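Local coordinates for protein high choriolytic enzyme 1 (Oryzias latipes, PDB 3VTG) that digests the inner layer of the fish egg envelope at hatching, acting as a zinc-dependent endopeptidase of the astacin family, at residues S28-G33 against I63-K68. Numbering follows the deposited sequence.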
ATOM      1  N   SER A  28      -2.354   8.744 -20.603  1.00  9.39           N
ATOM      2  CA  SER A  28      -2.081   9.972 -21.352  1.00  9.82           C
ATOM      3  C   SER A  28      -2.779  11.202 -20.759  1.00  9.96           C
ATOM      4  O   SER A  28      -2.434  12.335 -21.101  1.00 10.31           O
ATOM      5  CB  SER A  28      -2.478   9.799 -22.821  1.00 10.14           C
ATOM      6  OG  SER A  28      -3.884   9.763 -22.969  1.00 10.57           O
ATOM      7  N   GLU A  29      -3.751  10.981 -19.873  1.00 10.11           N
ATOM      8  CA  GLU A  29      -4.440  12.081 -19.190  1.00 10.34           C
ATOM      9  C   GLU A  29      -3.475  12.923 -18.352  1.00 10.15           C
ATOM     10  O   GLU A  29      -3.635  14.138 -18.239  1.00 10.36           O
ATOM     11  CB  GLU A  29      -5.581  11.560 -18.308  1.00 10.83           C
ATOM     12  CG  GLU A  29      -6.420  12.670 -17.679  1.00 11.47           C
ATOM     13  CD  GLU A  29      -7.526  12.172 -16.767  1.00 11.93           C
ATOM     14  OE1 GLU A  29      -7.706  10.944 -16.635  1.00 12.33           O
ATOM     15  OE2 GLU A  29      -8.230  13.026 -16.182  1.00 12.85           O
ATOM     16  N   TYR A  30      -2.478  12.271 -17.762  1.00  9.72           N
ATOM     17  CA  TYR A  30      -1.516  12.957 -16.904  1.00  9.52           C
ATOM     18  C   TYR A  30      -0.560  13.838 -17.702  1.00  9.73           C
ATOM     19  O   TYR A  30      -0.071  13.435 -18.759  1.00  9.87           O
ATOM     20  CB  TYR A  30      -0.707  11.946 -16.096  1.00  9.19           C
ATOM     21  CG  TYR A  30      -1.498  11.108 -15.115  1.00  8.93           C
ATOM     22  CD1 TYR A  30      -1.948  11.644 -13.910  1.00  8.98           C
ATOM     23  CD2 TYR A  30      -1.763   9.766 -15.378  1.00  8.93           C
ATOM     24  CE1 TYR A  30      -2.655  10.869 -13.005  1.00  8.81           C
ATOM     25  CE2 TYR A  30      -2.464   8.982 -14.478  1.00  8.82           C
ATOM     26  CZ  TYR A  30      -2.909   9.536 -13.294  1.00  8.78           C
ATOM     27  OH  TYR A  30      -3.597   8.754 -12.395  1.00  8.69           O
ATOM     28  N   SER A  31      -0.294  15.034 -17.180  1.00  9.80           N
ATOM     29  CA  SER A  31       0.730  15.918 -17.735  1.00  9.93           C
ATOM     30  C   SER A  31       2.118  15.338 -17.476  1.00 10.07           C
ATOM     31  O   SER A  31       2.273  14.431 -16.651  1.00 10.17           O
ATOM     32  CB  SER A  31       0.633  17.310 -17.109  1.00  9.95           C
ATOM     33  OG  SER A  31       0.903  17.261 -15.718  1.00  9.97           O
ATOM     34  N   GLY A  32       3.123  15.877 -18.162  1.00 10.23           N
ATOM     35  CA  GLY A  32       4.514  15.475 -17.952  1.00 10.48           C
ATOM     36  C   GLY A  32       4.953  15.595 -16.501  1.00 10.53           C
ATOM     37  O   GLY A  32       5.662  14.730 -15.987  1.00 10.88           O
ATOM     38  N   GLY A  33       4.526  16.668 -15.839  1.00 10.44           N
ATOM     39  CA  GLY A  33       4.836  16.893 -14.430  1.00 10.39           C
ATOM     40  C   GLY A  33       4.234  15.831 -13.526  1.00 10.19           C
ATOM     41  O   GLY A  33       4.867  15.385 -12.569  1.00 10.18           O
ATOM     42  N   ILE A  63       1.019  -2.812 -14.567  1.00  7.92           N
ATOM     43  CA  ILE A  63       0.172  -1.856 -13.869  1.00  7.82           C
ATOM     44  C   ILE A  63      -0.214  -0.721 -14.816  1.00  7.73           C
ATOM     45  O   ILE A  63       0.642  -0.135 -15.485  1.00  7.77           O
ATOM     46  CB  ILE A  63       0.876  -1.292 -12.616  1.00  7.72           C
ATOM     47  CG1 ILE A  63       1.188  -2.422 -11.625  1.00  7.74           C
ATOM     48  CG2 ILE A  63       0.022  -0.216 -11.957  1.00  7.77           C
ATOM     49  CD1 ILE A  63       2.036  -1.999 -10.442  1.00  7.73           C
ATOM     50  N   SER A  64      -1.510  -0.425 -14.870  1.00  7.81           N
ATOM     51  CA  SER A  64      -2.018   0.703 -15.630  1.00  7.89           C
ATOM     52  C   SER A  64      -2.445   1.798 -14.661  1.00  7.91           C
ATOM     53  O   SER A  64      -3.442   1.654 -13.952  1.00  7.85           O
ATOM     54  CB  SER A  64      -3.194   0.257 -16.496  1.00  7.94           C
ATOM     55  OG  SER A  64      -3.727   1.348 -17.223  1.00  8.07           O
ATOM     56  N   VAL A  65      -1.674   2.880 -14.620  1.00  7.90           N
ATOM     57  CA  VAL A  65      -1.956   3.999 -13.720  1.00  8.16           C
ATOM     58  C   VAL A  65      -2.963   4.946 -14.373  1.00  8.27           C
ATOM     59  O   VAL A  65      -2.708   5.497 -15.450  1.00  8.29           O
ATOM     60  CB  VAL A  65      -0.676   4.761 -13.303  1.00  8.12           C
ATOM     61  CG1 VAL A  65      -1.001   5.823 -12.261  1.00  8.16           C
ATOM     62  CG2 VAL A  65       0.380   3.800 -12.766  1.00  8.21           C
ATOM     63  N   VAL A  66      -4.105   5.121 -13.715  1.00  8.63           N
ATOM     64  CA  VAL A  66      -5.221   5.890 -14.266  1.00  8.95           C
ATOM     65  C   VAL A  66      -5.771   6.855 -13.220  1.00  9.22           C
ATOM     66  O   VAL A  66      -5.642   6.613 -12.016  1.00  8.91           O
ATOM     67  CB  VAL A  66      -6.361   4.970 -14.773  1.00  9.03           C
ATOM     68  CG1 VAL A  66      -5.943   4.235 -16.041  1.00  9.06           C
ATOM     69  CG2 VAL A  66      -6.797   3.984 -13.696  1.00  9.15           C
ATOM     70  N   SER A  67      -6.371   7.953 -13.671  1.00  9.68           N
ATOM     71  CA  SER A  67      -7.007   8.884 -12.745  1.00 10.38           C
ATOM     72  C   SER A  67      -8.490   8.570 -12.624  1.00 11.06           C
ATOM     73  O   SER A  67      -9.314   9.131 -13.344  1.00 11.44           O
ATOM     74  CB  SER A  67      -6.797  10.333 -13.178  1.00 10.38           C
ATOM     75  OG  SER A  67      -7.383  11.216 -12.232  1.00 10.34           O
ATOM     76  N   LYS A  68      -8.825   7.660 -11.719  1.00 11.70           N
ATOM     77  CA  LYS A  68     -10.224   7.322 -11.473  1.00 12.49           C
ATOM     78  C   LYS A  68     -10.650   7.814 -10.089  1.00 12.78           C
ATOM     79  O   LYS A  68     -10.083   8.787  -9.584  1.00 12.97           O
ATOM     80  CB  LYS A  68     -10.471   5.826 -11.706  1.00 12.98           C
ATOM     81  CG  LYS A  68     -10.291   5.456 -13.172  1.00 13.58           C
ATOM     82  CD  LYS A  68     -10.716   4.038 -13.501  1.00 14.29           C
ATOM     83  CE  LYS A  68     -10.672   3.821 -15.004  1.00 14.89           C
ATOM     84  NZ  LYS A  68     -11.016   2.430 -15.399  1.00 15.38           N
TER
HETATM   85  O   HOH W   1      -6.600   8.456 -16.585  1.00 11.28           O
HETATM   86  O   HOH W   2      -9.226  12.692 -13.561  1.00 16.71           O
HETATM   87  O   HOH W   3     -10.291  10.064 -15.768  1.00 20.28           O
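Glu29 and Ser67 form the nearest backbone pair, yet their CA atoms stay 7.6 Å apart and no direct hydrogen bond joins the two segments, so side chains and water bridge the gap. Tyr30 reaches across with CG anti to its own carbonyl carbon (chi1 -64°). At the ring edge, Tyr30 CE2 lies 3.6 Å from Val65 O, which sits near the ring plane; the same CE2 is 4.1 Å from Val65 CG1. Beyond the ring, Tyr30 OH comes within 3.0 Å of Val66 O without bonding to it; its hydrogen bond goes to Ile86 O of the adjacent strand 81-86. Replacing Tyr30 by a leucine would probably leave Ile86 O without this partner and open a gap beside Val65. The extended Glu29 side chain (chi1 -174°) brings its carboxylate alongside Ser67, with OE1 3.6 Å from Ser67 CB. Three waters complete the link: one accepts from Ser67 N at 3.0 Å and donates to Glu29 OE1, another donates to both Glu29 OE1 and Ser67 O, and the third connects Glu29 OE2 with Ser67 OG, which also bonds Arg88 N. Topologically, this ties the turn leading from strand 20-26 into helix 32-43, within the beta-alpha-beta crossover to strand 51-55, to the C-terminal end of parallel strand 62-66, an inner strand of the astacin catalytic domain's mixed sheet.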